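Local coordinates for translation initiation factor eif-2b-like protein (Chaetomium thermophilum, PDB 4ZEO) that probably acts in translation initiation as the delta subunit of eIF2B, the heterodecameric guanine nucleotide exchange factor for eIF2, at residues L267-I272 with H292-K297; D284-Y289 with N354-G359; E360-N365 with I395-E400; I389-T394 with G436-I441. All blocks are in the same frame, centred on the assembly; numbering follows the deposited sequence.

Contacts 2 and 4 lie in one parallel sheet, their centres about 13 Å apart. Strands 354-358 and 387-391 are neighbours in it, bonded from Val355 O to Ile389 N and from Leu357 N to Ile389 O. Contact 1 packs two helices beside this sheet, its centre about 10 Å from that of contact 4. The Arg293 NH1 to Glu393 OE2 salt bridge (2.8 Å) ties these two together. Contact 1 also meets contact 2, where His292 NE2 probably bonds Gly359 O. Contact 3 lies just past the strand ends, about 11 Å from contact 4 between centres. Phe397 touches Thr439 there, and Ile362 touches Cys392 and Val437.

Contact 1 (L267-I272 with H292-K297); sequences LAEYVI and HRLVEK
Glu269 reaches from helix 246-277 to Arg293 and Lys297 near the start of helix 293-304. Its CB lies 3.8 Å from Arg293 NH2. Glu269 CG is near Arg293 NH2 and 4.1 Å from Lys297 CG. The chain runs extended beyond CG, which carries the carboxylate across the gap. OE1 then accepts a hydrogen bond from Arg293 NH2 at 2.7 Å, part of a salt bridge. This bond uses the anti lone pair of OE1, and the carboxylate and guanidinium planes stand 35° apart. Arg293 bends at its third torsion (chi3 44°) to bring NH2 round to this oxygen. Glu269 OE2 lies nearest the methylene Lys297 CE, at 3.1 Å. The salt bridge from Glu269 OE2 to Lys297 NZ is long, 3.7 Å. Two basic groups thus share one carboxylate, which would be expected to keep it ionised.

The two helices flank the sheet of a Rossmann-like fold. Helix 293-304 directly follows strand 285-289, and the short segments cross at -50° with their axes 9.7 Å apart. Further in, Ile272 CD1 meets Leu294 CD1 at 4.1 Å. Both of these side chains also rest on Leu391 of the sheet and on Glu393. Arg293 NH1 has a second acidic partner in Glu393, so the guanidinium is held at two nitrogens. His292 is the N-cap of its helix. Its ND1 accepts from Leu294 N at 3.3 Å, while NE2 bonds Gly359 O.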
loop_
_atom_site.group_PDB
_atom_site.type_symbol
_atom_site.label_atom_id
_atom_site.label_comp_id
_atom_site.label_asym_id
_atom_site.label_seq_id
_atom_site.Cartn_x
_atom_site.Cartn_y
_atom_site.Cartn_z
ATOM N N LEU A 267 3.509 10.091 6.075
ATOM C CA LEU A 267 3.807 11.232 5.230
ATOM C C LEU A 267 3.569 10.889 3.756
ATOM O O LEU A 267 3.101 11.740 2.977
ATOM C CB LEU A 267 5.252 11.676 5.452
ATOM C CG LEU A 267 5.705 12.935 4.738
ATOM C CD1 LEU A 267 4.880 14.094 5.217
ATOM C CD2 LEU A 267 7.167 13.153 5.010
ATOM N N ALA A 268 3.870 9.635 3.390
ATOM C CA ALA A 268 3.739 9.191 1.998
ATOM C C ALA A 268 2.312 9.378 1.490
ATOM O O ALA A 268 2.115 9.866 0.370
ATOM C CB ALA A 268 4.168 7.725 1.844
ATOM N N GLU A 269 1.328 9.031 2.321
ATOM C CA GLU A 269 -0.084 9.190 1.944
ATOM C C GLU A 269 -0.439 10.656 1.681
ATOM O O GLU A 269 -1.066 10.990 0.676
ATOM C CB GLU A 269 -0.999 8.622 3.033
ATOM C CG GLU A 269 -2.472 8.938 2.859
ATOM C CD GLU A 269 -3.316 8.329 3.957
ATOM O OE1 GLU A 269 -3.319 7.096 4.068
ATOM O OE2 GLU A 269 -3.943 9.074 4.739
ATOM N N TYR A 270 0.005 11.534 2.575
ATOM C CA TYR A 270 -0.295 12.948 2.434
ATOM C C TYR A 270 0.324 13.508 1.157
ATOM O O TYR A 270 -0.343 14.187 0.398
ATOM C CB TYR A 270 0.221 13.739 3.644
ATOM C CG TYR A 270 0.010 15.212 3.486
ATOM C CD1 TYR A 270 -1.163 15.814 3.939
ATOM C CD2 TYR A 270 0.955 16.000 2.833
ATOM C CE1 TYR A 270 -1.376 17.170 3.770
ATOM C CE2 TYR A 270 0.749 17.338 2.643
ATOM C CZ TYR A 270 -0.415 17.926 3.119
ATOM O OH TYR A 270 -0.600 19.273 2.939
ATOM N N VAL A 271 1.602 13.214 0.936
ATOM C CA VAL A 271 2.325 13.757 -0.198
ATOM C C VAL A 271 1.748 13.266 -1.514
ATOM O O VAL A 271 1.510 14.074 -2.415
ATOM C CB VAL A 271 3.851 13.415 -0.123
ATOM C CG1 VAL A 271 4.562 13.730 -1.451
ATOM C CG2 VAL A 271 4.512 14.140 1.041
ATOM N N ILE A 272 1.468 11.965 -1.615
ATOM C CA ILE A 272 0.896 11.404 -2.847
ATOM C C ILE A 272 -0.477 12.026 -3.142
ATOM O O ILE A 272 -0.754 12.439 -4.268
ATOM C CB ILE A 272 0.754 9.856 -2.766
ATOM C CG1 ILE A 272 2.132 9.186 -2.805
ATOM C CG2 ILE A 272 -0.085 9.327 -3.922
ATOM C CD1 ILE A 272 2.114 7.684 -2.460
ATOM N N HIS A 292 -9.764 2.495 -3.633
ATOM C CA HIS A 292 -8.385 2.483 -3.176
ATOM C C HIS A 292 -8.146 3.737 -2.346
ATOM O O HIS A 292 -8.446 4.851 -2.786
ATOM C CB HIS A 292 -7.398 2.436 -4.346
ATOM C CG HIS A 292 -6.012 2.017 -3.945
ATOM N ND1 HIS A 292 -5.105 2.884 -3.371
ATOM C CD2 HIS A 292 -5.383 0.821 -4.049
ATOM C CE1 HIS A 292 -3.977 2.234 -3.130
ATOM N NE2 HIS A 292 -4.124 0.983 -3.526
ATOM N N ARG A 293 -7.533 3.554 -1.185
ATOM C CA ARG A 293 -7.315 4.639 -0.230
ATOM C C ARG A 293 -6.566 5.859 -0.819
ATOM O O ARG A 293 -6.945 6.996 -0.577
ATOM C CB ARG A 293 -6.551 4.078 0.978
ATOM C CG ARG A 293 -6.111 5.086 2.017
ATOM C CD ARG A 293 -5.146 4.432 3.028
ATOM N NE ARG A 293 -4.179 3.601 2.312
ATOM C CZ ARG A 293 -2.976 4.017 1.936
ATOM N NH1 ARG A 293 -2.159 3.206 1.265
ATOM N NH2 ARG A 293 -2.590 5.253 2.229
ATOM N N LEU A 294 -5.519 5.631 -1.606
ATOM C CA LEU A 294 -4.777 6.747 -2.184
ATOM C C LEU A 294 -5.664 7.553 -3.151
ATOM O O LEU A 294 -5.603 8.788 -3.170
ATOM C CB LEU A 294 -3.521 6.251 -2.892
ATOM C CG LEU A 294 -2.406 5.704 -2.006
ATOM C CD1 LEU A 294 -1.211 5.316 -2.856
ATOM C CD2 LEU A 294 -1.998 6.729 -0.963
ATOM N N VAL A 295 -6.484 6.857 -3.945
ATOM C CA VAL A 295 -7.395 7.525 -4.865
ATOM C C VAL A 295 -8.438 8.347 -4.103
ATOM O O VAL A 295 -8.677 9.509 -4.404
ATOM C CB VAL A 295 -8.092 6.500 -5.793
ATOM C CG1 VAL A 295 -9.208 7.157 -6.616
ATOM C CG2 VAL A 295 -7.071 5.815 -6.679
ATOM N N GLU A 296 -9.003 7.749 -3.071
ATOM C CA GLU A 296 -9.975 8.419 -2.217
ATOM C C GLU A 296 -9.413 9.697 -1.581
ATOM O O GLU A 296 -10.080 10.740 -1.592
ATOM C CB GLU A 296 -10.461 7.447 -1.131
ATOM C CG GLU A 296 -11.488 8.012 -0.157
ATOM C CD GLU A 296 -12.111 6.924 0.702
ATOM O OE1 GLU A 296 -11.961 5.729 0.367
ATOM O OE2 GLU A 296 -12.751 7.252 1.719
ATOM N N LYS A 297 -8.193 9.605 -1.043
ATOM C CA LYS A 297 -7.523 10.740 -0.407
ATOM C C LYS A 297 -7.268 11.871 -1.388
ATOM O O LYS A 297 -7.423 13.066 -1.052
ATOM C CB LYS A 297 -6.183 10.316 0.207
ATOM C CG LYS A 297 -6.236 9.374 1.406
ATOM C CD LYS A 297 -6.900 9.949 2.614
ATOM C CE LYS A 297 -6.899 8.915 3.758
ATOM N NZ LYS A 297 -7.571 9.418 5.004
#

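Contact 2 (D284-Y289 with N354-G359); sequences DTIVTY and NVFLGG
Thr288 OG1 donates a hydrogen bond to Phe356 O at 2.6 Å. It comes in nearly along the C=O axis. OG1 stands anti to the Thr288 backbone N (chi1 -163°), and this rotation aims it at the neighbouring strand. Three backbone bonds precede it along the pair. Asn354 N donates to Thr285 O, Val287 N to Asn354 O (2.8 Å), and Phe356 N to Val287 O (2.9 Å). Asn354 O and Val287 O each also receive a CA-H contact, from Ile286 and Val355.

Strands 285-289 and 354-358 are the two central strands of a Rossmann-like parallel sheet, flanked by 310-314 and 387-391. On one face, Ile286 CG2 approaches the Phe356 ring obliquely, 3.4 Å from CD2. Ile286 CD1 lies close to CE2 of the same ring, 3.7 Å away. On the other face, Val287 CB packs on Val355 CG2 at 3.9 Å, and Leu357 CD1 meets Tyr289 CB. Where the strands part, a water bridges them, donating to Tyr289 O and accepting from Gly358 N. The threonine hydroxyl and the water thus continue the polar links between the strands beyond the last backbone bond, so that Phe356 O, Tyr289 O and Gly358 N are satisfied within a buried contact.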
loop_
_atom_site.group_PDB
_atom_site.type_symbol
_atom_site.label_atom_id
_atom_site.label_comp_id
_atom_site.label_asym_id
_atom_site.label_seq_id
_atom_site.Cartn_x
_atom_site.Cartn_y
_atom_site.Cartn_z
ATOM N N ASP A 284 -12.675 18.667 -14.707
ATOM C CA ASP A 284 -12.149 17.342 -15.059
ATOM C C ASP A 284 -13.179 16.249 -14.827
ATOM O O ASP A 284 -14.069 16.359 -13.976
ATOM C CB ASP A 284 -10.888 17.007 -14.229
ATOM C CG ASP A 284 -9.603 17.589 -14.813
ATOM O OD1 ASP A 284 -8.526 17.371 -14.204
ATOM O OD2 ASP A 284 -9.660 18.284 -15.850
ATOM N N THR A 285 -13.040 15.169 -15.577
ATOM C CA THR A 285 -13.766 13.962 -15.254
ATOM C C THR A 285 -12.763 12.901 -14.908
ATOM O O THR A 285 -11.847 12.620 -15.656
ATOM C CB THR A 285 -14.682 13.481 -16.381
ATOM O OG1 THR A 285 -15.570 14.546 -16.766
ATOM C CG2 THR A 285 -15.508 12.306 -15.887
ATOM N N ILE A 286 -12.935 12.328 -13.739
ATOM C CA ILE A 286 -12.022 11.330 -13.221
ATOM C C ILE A 286 -12.674 9.964 -13.226
ATOM O O ILE A 286 -13.841 9.840 -12.856
ATOM C CB ILE A 286 -11.578 11.655 -11.771
ATOM C CG1 ILE A 286 -11.163 13.128 -11.649
ATOM C CG2 ILE A 286 -10.482 10.716 -11.346
ATOM C CD1 ILE A 286 -9.851 13.436 -12.320
ATOM N N VAL A 287 -11.924 8.951 -13.650
ATOM C CA VAL A 287 -12.400 7.582 -13.600
ATOM C C VAL A 287 -11.553 6.771 -12.618
ATOM O O VAL A 287 -10.332 6.919 -12.548
ATOM C CB VAL A 287 -12.370 6.915 -14.991
ATOM C CG1 VAL A 287 -12.930 5.490 -14.898
ATOM C CG2 VAL A 287 -13.175 7.753 -16.007
ATOM N N THR A 288 -12.201 5.965 -11.789
ATOM C CA THR A 288 -11.438 5.062 -10.951
ATOM C C THR A 288 -12.208 3.758 -10.797
ATOM O O THR A 288 -13.378 3.667 -11.215
ATOM C CB THR A 288 -11.087 5.685 -9.585
ATOM O OG1 THR A 288 -10.031 4.921 -8.993
ATOM C CG2 THR A 288 -12.301 5.718 -8.652
ATOM N N TYR A 289 -11.525 2.744 -10.260
ATOM C CA TYR A 289 -12.077 1.397 -10.129
ATOM C C TYR A 289 -12.017 0.898 -8.687
ATOM O O TYR A 289 -10.942 0.809 -8.090
ATOM C CB TYR A 289 -11.319 0.445 -11.048
ATOM C CG TYR A 289 -11.760 -0.994 -11.018
ATOM C CD1 TYR A 289 -13.025 -1.366 -11.466
ATOM C CD2 TYR A 289 -10.914 -1.988 -10.537
ATOM C CE1 TYR A 289 -13.431 -2.689 -11.454
ATOM C CE2 TYR A 289 -11.309 -3.309 -10.514
ATOM C CZ TYR A 289 -12.569 -3.658 -10.983
ATOM O OH TYR A 289 -12.965 -4.983 -10.972
ATOM N N ASN A 354 -9.647 11.395 -16.960
ATOM C CA ASN A 354 -8.399 10.922 -16.379
ATOM C C ASN A 354 -8.644 9.747 -15.437
ATOM O O ASN A 354 -9.470 9.824 -14.536
ATOM C CB ASN A 354 -7.704 12.053 -15.615
ATOM C CG ASN A 354 -7.009 13.036 -16.537
ATOM O OD1 ASN A 354 -5.964 12.744 -17.105
ATOM N ND2 ASN A 354 -7.586 14.220 -16.669
ATOM N N VAL A 355 -7.859 8.690 -15.588
ATOM C CA VAL A 355 -8.045 7.502 -14.785
ATOM C C VAL A 355 -6.989 7.471 -13.672
ATOM O O VAL A 355 -5.799 7.556 -13.945
ATOM C CB VAL A 355 -7.932 6.231 -15.652
ATOM C CG1 VAL A 355 -8.004 5.000 -14.796
ATOM C CG2 VAL A 355 -9.001 6.205 -16.750
ATOM N N PHE A 356 -7.440 7.389 -12.425
ATOM C CA PHE A 356 -6.554 7.270 -11.276
ATOM C C PHE A 356 -6.763 5.899 -10.682
ATOM O O PHE A 356 -7.875 5.535 -10.341
ATOM C CB PHE A 356 -6.826 8.331 -10.204
ATOM C CG PHE A 356 -6.338 9.710 -10.550
ATOM C CD1 PHE A 356 -5.191 10.219 -9.974
ATOM C CD2 PHE A 356 -7.044 10.511 -11.428
ATOM C CE1 PHE A 356 -4.746 11.510 -10.294
ATOM C CE2 PHE A 356 -6.600 11.797 -11.757
ATOM C CZ PHE A 356 -5.462 12.295 -11.192
ATOM N N LEU A 357 -5.682 5.145 -10.559
ATOM C CA LEU A 357 -5.721 3.798 -10.018
ATOM C C LEU A 357 -4.715 3.599 -8.886
ATOM O O LEU A 357 -3.655 4.231 -8.859
ATOM C CB LEU A 357 -5.458 2.803 -11.147
ATOM C CG LEU A 357 -6.557 2.227 -12.059
ATOM C CD1 LEU A 357 -8.020 2.684 -11.872
ATOM C CD2 LEU A 357 -6.127 2.149 -13.539
ATOM N N GLY A 358 -5.050 2.699 -7.969
ATOM C CA GLY A 358 -4.169 2.297 -6.895
ATOM C C GLY A 358 -4.071 0.779 -6.921
ATOM O O GLY A 358 -4.922 0.110 -7.498
ATOM N N GLY A 359 -3.046 0.228 -6.276
ATOM C CA GLY A 359 -2.791 -1.200 -6.299
ATOM C C GLY A 359 -2.192 -1.769 -5.025
ATOM O O GLY A 359 -2.205 -1.146 -3.968
HETATM O O HOH W 1 -7.955 2.027 -8.010
#

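Contact 3 (E360-N365 with I395-E400); sequences EAIFAN and INFDRE
Ile362 and Phe397 bring the two segments together at a single backbone bridge. Two hydrogen bonds make it. Ile362 N donates to Asn396 O at 3.2 Å, coming from well above the carbonyl plane. Asp398 N donates to Ile362 O at 2.9 Å, in line with the carbonyl. Ile362 therefore gives to the residue before Phe397 and accepts from the residue after it.

The apolar part is a CH-pi contact. Ile362 CB sits over the centre of one face of the Phe397 ring, 4.1 Å from its centroid. The two side chains lie side by side and point the same way. CD1 extends along the ring to meet CZ at 3.6 Å. The ring also touches Thr439.

Weaker contacts lie at both ends. Ala361 CB comes 3.5 Å from Asn396 O. Ala364 CB approaches Asp398 OD1 at 4.0 Å. The anti torsion of Asp398 (chi1 -173°) carries its carboxylate to this side.

The polar groups also have partners elsewhere. Asn396 OD1 bonds Ser174 OG, and Glu360 OE2 bonds Ser174 N. Glu360 and Ala361 form a classic beta bulge opposite His369, in a small antiparallel sheet. The bridge thus joins that sheet to the loop after strand 387-391. Backbone bonds set the register of this join, and the ring adds an apolar cover along Ile362.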
loop_
_atom_site.group_PDB
_atom_site.type_symbol
_atom_site.label_atom_id
_atom_site.label_comp_id
_atom_site.label_asym_id
_atom_site.label_seq_id
_atom_site.Cartn_x
_atom_site.Cartn_y
_atom_site.Cartn_z
ATOM N N GLU A 360 -1.706 -2.998 -5.125
ATOM C CA GLU A 360 -1.025 -3.661 -4.024
ATOM C C GLU A 360 0.501 -3.609 -4.174
ATOM O O GLU A 360 1.218 -3.600 -3.187
ATOM C CB GLU A 360 -1.473 -5.114 -3.946
ATOM C CG GLU A 360 -2.832 -5.329 -3.298
ATOM C CD GLU A 360 -3.139 -4.410 -2.138
ATOM O OE1 GLU A 360 -3.891 -3.430 -2.339
ATOM O OE2 GLU A 360 -2.673 -4.698 -1.022
ATOM N N ALA A 361 0.991 -3.588 -5.411
ATOM C CA ALA A 361 2.433 -3.585 -5.650
ATOM C C ALA A 361 2.781 -3.169 -7.061
ATOM O O ALA A 361 1.929 -3.178 -7.959
ATOM C CB ALA A 361 3.032 -4.969 -5.374
ATOM N N ILE A 362 4.052 -2.827 -7.258
ATOM C CA ILE A 362 4.565 -2.608 -8.601
ATOM C C ILE A 362 5.771 -3.502 -8.796
ATOM O O ILE A 362 6.691 -3.523 -7.981
ATOM C CB ILE A 362 4.912 -1.147 -8.846
ATOM C CG1 ILE A 362 3.633 -0.322 -8.721
ATOM C CG2 ILE A 362 5.546 -0.990 -10.210
ATOM C CD1 ILE A 362 3.737 1.049 -9.173
ATOM N N PHE A 363 5.732 -4.294 -9.856
ATOM C CA PHE A 363 6.782 -5.260 -10.126
ATOM C C PHE A 363 7.973 -4.570 -10.763
ATOM O O PHE A 363 7.892 -3.410 -11.177
ATOM C CB PHE A 363 6.259 -6.374 -11.042
ATOM C CG PHE A 363 5.236 -7.264 -10.399
ATOM C CD1 PHE A 363 5.614 -8.220 -9.472
ATOM C CD2 PHE A 363 3.892 -7.124 -10.699
ATOM C CE1 PHE A 363 4.673 -9.031 -8.877
ATOM C CE2 PHE A 363 2.955 -7.921 -10.104
ATOM C CZ PHE A 363 3.345 -8.878 -9.192
ATOM N N ALA A 364 9.072 -5.310 -10.849
ATOM C CA ALA A 364 10.325 -4.834 -11.422
ATOM C C ALA A 364 10.164 -4.421 -12.887
ATOM O O ALA A 364 10.833 -3.506 -13.355
ATOM C CB ALA A 364 11.385 -5.899 -11.279
ATOM N N ASN A 365 9.297 -5.116 -13.617
ATOM C CA ASN A 365 9.002 -4.777 -15.018
ATOM C C ASN A 365 8.064 -3.578 -15.173
ATOM O O ASN A 365 7.690 -3.217 -16.281
ATOM C CB ASN A 365 8.432 -6.002 -15.751
ATOM C CG ASN A 365 7.004 -6.316 -15.366
ATOM O OD1 ASN A 365 6.469 -5.819 -14.357
ATOM N ND2 ASN A 365 6.382 -7.175 -16.142
ATOM N N ILE A 395 7.540 1.946 -1.154
ATOM C CA ILE A 395 7.761 0.715 -0.369
ATOM C C ILE A 395 7.040 -0.509 -1.006
ATOM O O ILE A 395 7.381 -1.652 -0.743
ATOM C CB ILE A 395 7.286 0.915 1.118
ATOM C CG1 ILE A 395 7.829 -0.161 2.057
ATOM C CG2 ILE A 395 5.758 0.958 1.228
ATOM C CD1 ILE A 395 9.227 0.038 2.511
ATOM N N ASN A 396 6.053 -0.231 -1.854
ATOM C CA ASN A 396 5.307 -1.248 -2.581
ATOM C C ASN A 396 6.025 -1.716 -3.870
ATOM O O ASN A 396 5.591 -2.669 -4.501
ATOM C CB ASN A 396 3.902 -0.726 -2.930
ATOM C CG ASN A 396 2.973 -0.640 -1.714
ATOM O OD1 ASN A 396 2.907 -1.561 -0.906
ATOM N ND2 ASN A 396 2.272 0.474 -1.579
ATOM N N PHE A 397 7.084 -1.018 -4.274
ATOM C CA PHE A 397 7.868 -1.418 -5.443
ATOM C C PHE A 397 8.750 -2.611 -5.164
ATOM O O PHE A 397 9.281 -2.777 -4.062
ATOM C CB PHE A 397 8.755 -0.278 -5.946
ATOM C CG PHE A 397 8.015 0.789 -6.695
ATOM C CD1 PHE A 397 6.985 1.486 -6.082
ATOM C CD2 PHE A 397 8.391 1.146 -7.976
ATOM C CE1 PHE A 397 6.304 2.484 -6.748
ATOM C CE2 PHE A 397 7.725 2.150 -8.657
ATOM C CZ PHE A 397 6.674 2.825 -8.038
ATOM N N ASP A 398 8.898 -3.454 -6.169
ATOM C CA ASP A 398 9.866 -4.525 -6.098
ATOM C C ASP A 398 11.180 -3.909 -6.541
ATOM O O ASP A 398 11.381 -3.663 -7.714
ATOM C CB ASP A 398 9.465 -5.691 -6.994
ATOM C CG ASP A 398 10.365 -6.893 -6.826
ATOM O OD1 ASP A 398 10.472 -7.692 -7.775
ATOM O OD2 ASP A 398 10.957 -7.044 -5.739
ATOM N N ARG A 399 12.057 -3.596 -5.604
ATOM C CA ARG A 399 13.302 -2.931 -5.967
ATOM C C ARG A 399 14.373 -3.973 -6.249
ATOM O O ARG A 399 15.290 -3.734 -7.039
ATOM C CB ARG A 399 13.747 -1.970 -4.865
ATOM C CG ARG A 399 12.586 -1.333 -4.144
ATOM C CD ARG A 399 13.038 -0.274 -3.173
ATOM N NE ARG A 399 11.989 0.031 -2.204
ATOM C CZ ARG A 399 12.134 -0.129 -0.892
ATOM N NH1 ARG A 399 11.135 0.156 -0.076
ATOM N NH2 ARG A 399 13.280 -0.566 -0.392
ATOM N N GLU A 400 14.232 -5.131 -5.609
ATOM C CA GLU A 400 15.141 -6.260 -5.800
ATOM C C GLU A 400 14.538 -7.371 -6.670
ATOM O O GLU A 400 13.770 -8.195 -6.164
ATOM C CB GLU A 400 15.537 -6.848 -4.446
ATOM C CG GLU A 400 16.653 -6.115 -3.717
ATOM C CD GLU A 400 17.785 -7.057 -3.331
ATOM O OE1 GLU A 400 17.490 -8.145 -2.766
ATOM O OE2 GLU A 400 18.976 -6.732 -3.596
#

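Contact 4 (I389-T394 with G436-I441); sequences IVLCET and GVITEI
The carboxylate of Glu440 holds Thr394 through both oxygens. Thr394 N donates to Glu440 OE1 at 2.8 Å, on the syn lone pair. Thr394 OG1 donates to Glu440 OE2 at 2.6 Å, and meets it from above the carboxylate plane, 45° out of it. The Thr394 methyl, CG2, comes 3.4 Å from OE1. Glu440 is bent to reach it: CG lies between its own N and carbonyl carbon (chi1 76°), and the chain bends again at chi2. Arg264 bonds Thr394 OG1 and makes a weak, long ion pair with Glu440 OE2, which may help stabilise the negative charge.

The strands before this grip are parallel. Strand 436-438 is the outermost strand on its side of the Rossmann-like sheet, paired with strand 387-391. Val390 N donates to Gly436 O, Ile438 N to Val390 O (2.8 Å), and Cys392 N to Ile438 O (3.1 Å). On the face toward helix 246-277, Ile438 packs on two residues. Its CD1 touches Ile389 CG2 at 3.9 Å, the two side chains passing at a slant, and its CB lies beside Leu391 CD2. On the other face Val390 meets Val437, and Cys392 CB touches Val437 CG1.

Past the strand, Thr439 OG1 accepts from Ile441 N in an ST turn. Ile441 CG1 then reaches Thr394 CG2 at 3.5 Å, the two side chains crossing at about a right angle.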
loop_
_atom_site.group_PDB
_atom_site.type_symbol
_atom_site.label_atom_id
_atom_site.label_comp_id
_atom_site.label_asym_id
_atom_site.label_seq_id
_atom_site.Cartn_x
_atom_site.Cartn_y
_atom_site.Cartn_z
ATOM N N ILE A 389 -3.154 7.213 -14.480
ATOM C CA ILE A 389 -2.252 7.592 -13.400
ATOM C C ILE A 389 -2.377 6.626 -12.272
ATOM O O ILE A 389 -3.474 6.420 -11.718
ATOM C CB ILE A 389 -2.542 9.013 -12.876
ATOM C CG1 ILE A 389 -2.563 9.987 -14.057
ATOM C CG2 ILE A 389 -1.493 9.457 -11.861
ATOM C CD1 ILE A 389 -2.605 11.438 -13.648
ATOM N N VAL A 390 -1.243 6.031 -11.921
ATOM C CA VAL A 390 -1.201 5.076 -10.830
ATOM C C VAL A 390 -0.549 5.721 -9.620
ATOM O O VAL A 390 0.512 6.337 -9.733
ATOM C CB VAL A 390 -0.438 3.801 -11.217
ATOM C CG1 VAL A 390 -0.175 2.929 -9.974
ATOM C CG2 VAL A 390 -1.189 3.039 -12.301
ATOM N N LEU A 391 -1.213 5.593 -8.476
ATOM C CA LEU A 391 -0.749 6.147 -7.193
ATOM C C LEU A 391 -0.229 5.033 -6.302
ATOM O O LEU A 391 -0.943 4.061 -6.027
ATOM C CB LEU A 391 -1.872 6.878 -6.484
ATOM C CG LEU A 391 -2.670 7.889 -7.314
ATOM C CD1 LEU A 391 -3.842 8.478 -6.510
ATOM C CD2 LEU A 391 -1.741 8.992 -7.825
ATOM N N CYS A 392 1.025 5.144 -5.876
ATOM C CA CYS A 392 1.620 4.066 -5.099
ATOM C C CYS A 392 2.845 4.511 -4.278
ATOM O O CYS A 392 3.694 5.261 -4.761
ATOM C CB CYS A 392 1.985 2.927 -6.074
ATOM S SG CYS A 392 2.458 1.365 -5.351
ATOM N N GLU A 393 2.964 3.979 -3.068
ATOM C CA GLU A 393 4.099 4.279 -2.195
ATOM C C GLU A 393 5.309 3.508 -2.708
ATOM O O GLU A 393 5.167 2.398 -3.206
ATOM C CB GLU A 393 3.787 3.898 -0.733
ATOM C CG GLU A 393 2.585 4.622 -0.145
ATOM C CD GLU A 393 1.228 3.911 -0.383
ATOM O OE1 GLU A 393 1.109 3.038 -1.289
ATOM O OE2 GLU A 393 0.272 4.229 0.359
ATOM N N THR A 394 6.496 4.073 -2.536
ATOM C CA THR A 394 7.720 3.457 -3.044
ATOM C C THR A 394 7.979 2.106 -2.401
ATOM O O THR A 394 8.564 1.230 -3.029
ATOM C CB THR A 394 8.971 4.354 -2.810
ATOM O OG1 THR A 394 9.136 4.609 -1.413
ATOM C CG2 THR A 394 8.836 5.647 -3.531
ATOM N N GLY A 436 1.713 7.083 -16.082
ATOM C CA GLY A 436 2.709 7.445 -15.106
ATOM C C GLY A 436 2.320 7.016 -13.719
ATOM O O GLY A 436 1.145 6.758 -13.447
ATOM N N VAL A 437 3.320 6.943 -12.844
ATOM C CA VAL A 437 3.108 6.581 -11.453
ATOM C C VAL A 437 3.498 7.739 -10.525
ATOM O O VAL A 437 4.593 8.282 -10.631
ATOM C CB VAL A 437 3.952 5.357 -11.058
ATOM C CG1 VAL A 437 3.635 4.933 -9.602
ATOM C CG2 VAL A 437 3.674 4.218 -11.997
ATOM N N ILE A 438 2.623 8.101 -9.601
ATOM C CA ILE A 438 2.981 9.111 -8.618
ATOM C C ILE A 438 3.292 8.440 -7.264
ATOM O O ILE A 438 2.446 7.750 -6.700
ATOM C CB ILE A 438 1.859 10.135 -8.427
ATOM C CG1 ILE A 438 1.585 10.892 -9.718
ATOM C CG2 ILE A 438 2.206 11.121 -7.307
ATOM C CD1 ILE A 438 0.433 11.891 -9.577
ATOM N N THR A 439 4.489 8.697 -6.728
ATOM C CA THR A 439 4.923 8.151 -5.447
ATOM C C THR A 439 5.156 9.314 -4.493
ATOM O O THR A 439 4.874 10.458 -4.836
ATOM C CB THR A 439 6.224 7.304 -5.534
ATOM O OG1 THR A 439 7.360 8.163 -5.716
ATOM C CG2 THR A 439 6.158 6.262 -6.656
ATOM N N GLU A 440 5.561 9.009 -3.263
ATOM C CA GLU A 440 5.874 10.041 -2.289
ATOM C C GLU A 440 7.204 10.778 -2.617
ATOM O O GLU A 440 7.539 11.774 -1.962
ATOM C CB GLU A 440 5.912 9.444 -0.873
ATOM C CG GLU A 440 7.153 8.623 -0.522
ATOM C CD GLU A 440 7.016 7.145 -0.791
ATOM O OE1 GLU A 440 6.221 6.760 -1.665
ATOM O OE2 GLU A 440 7.703 6.353 -0.108
ATOM N N ILE A 441 7.980 10.273 -3.584
ATOM C CA ILE A 441 9.242 10.913 -3.943
ATOM C C ILE A 441 9.002 12.249 -4.650
ATOM O O ILE A 441 8.312 12.296 -5.641
ATOM C CB ILE A 441 10.121 10.042 -4.827
ATOM C CG1 ILE A 441 10.372 8.688 -4.171
ATOM C CG2 ILE A 441 11.440 10.770 -5.129
ATOM C CD1 ILE A 441 10.887 8.787 -2.766
#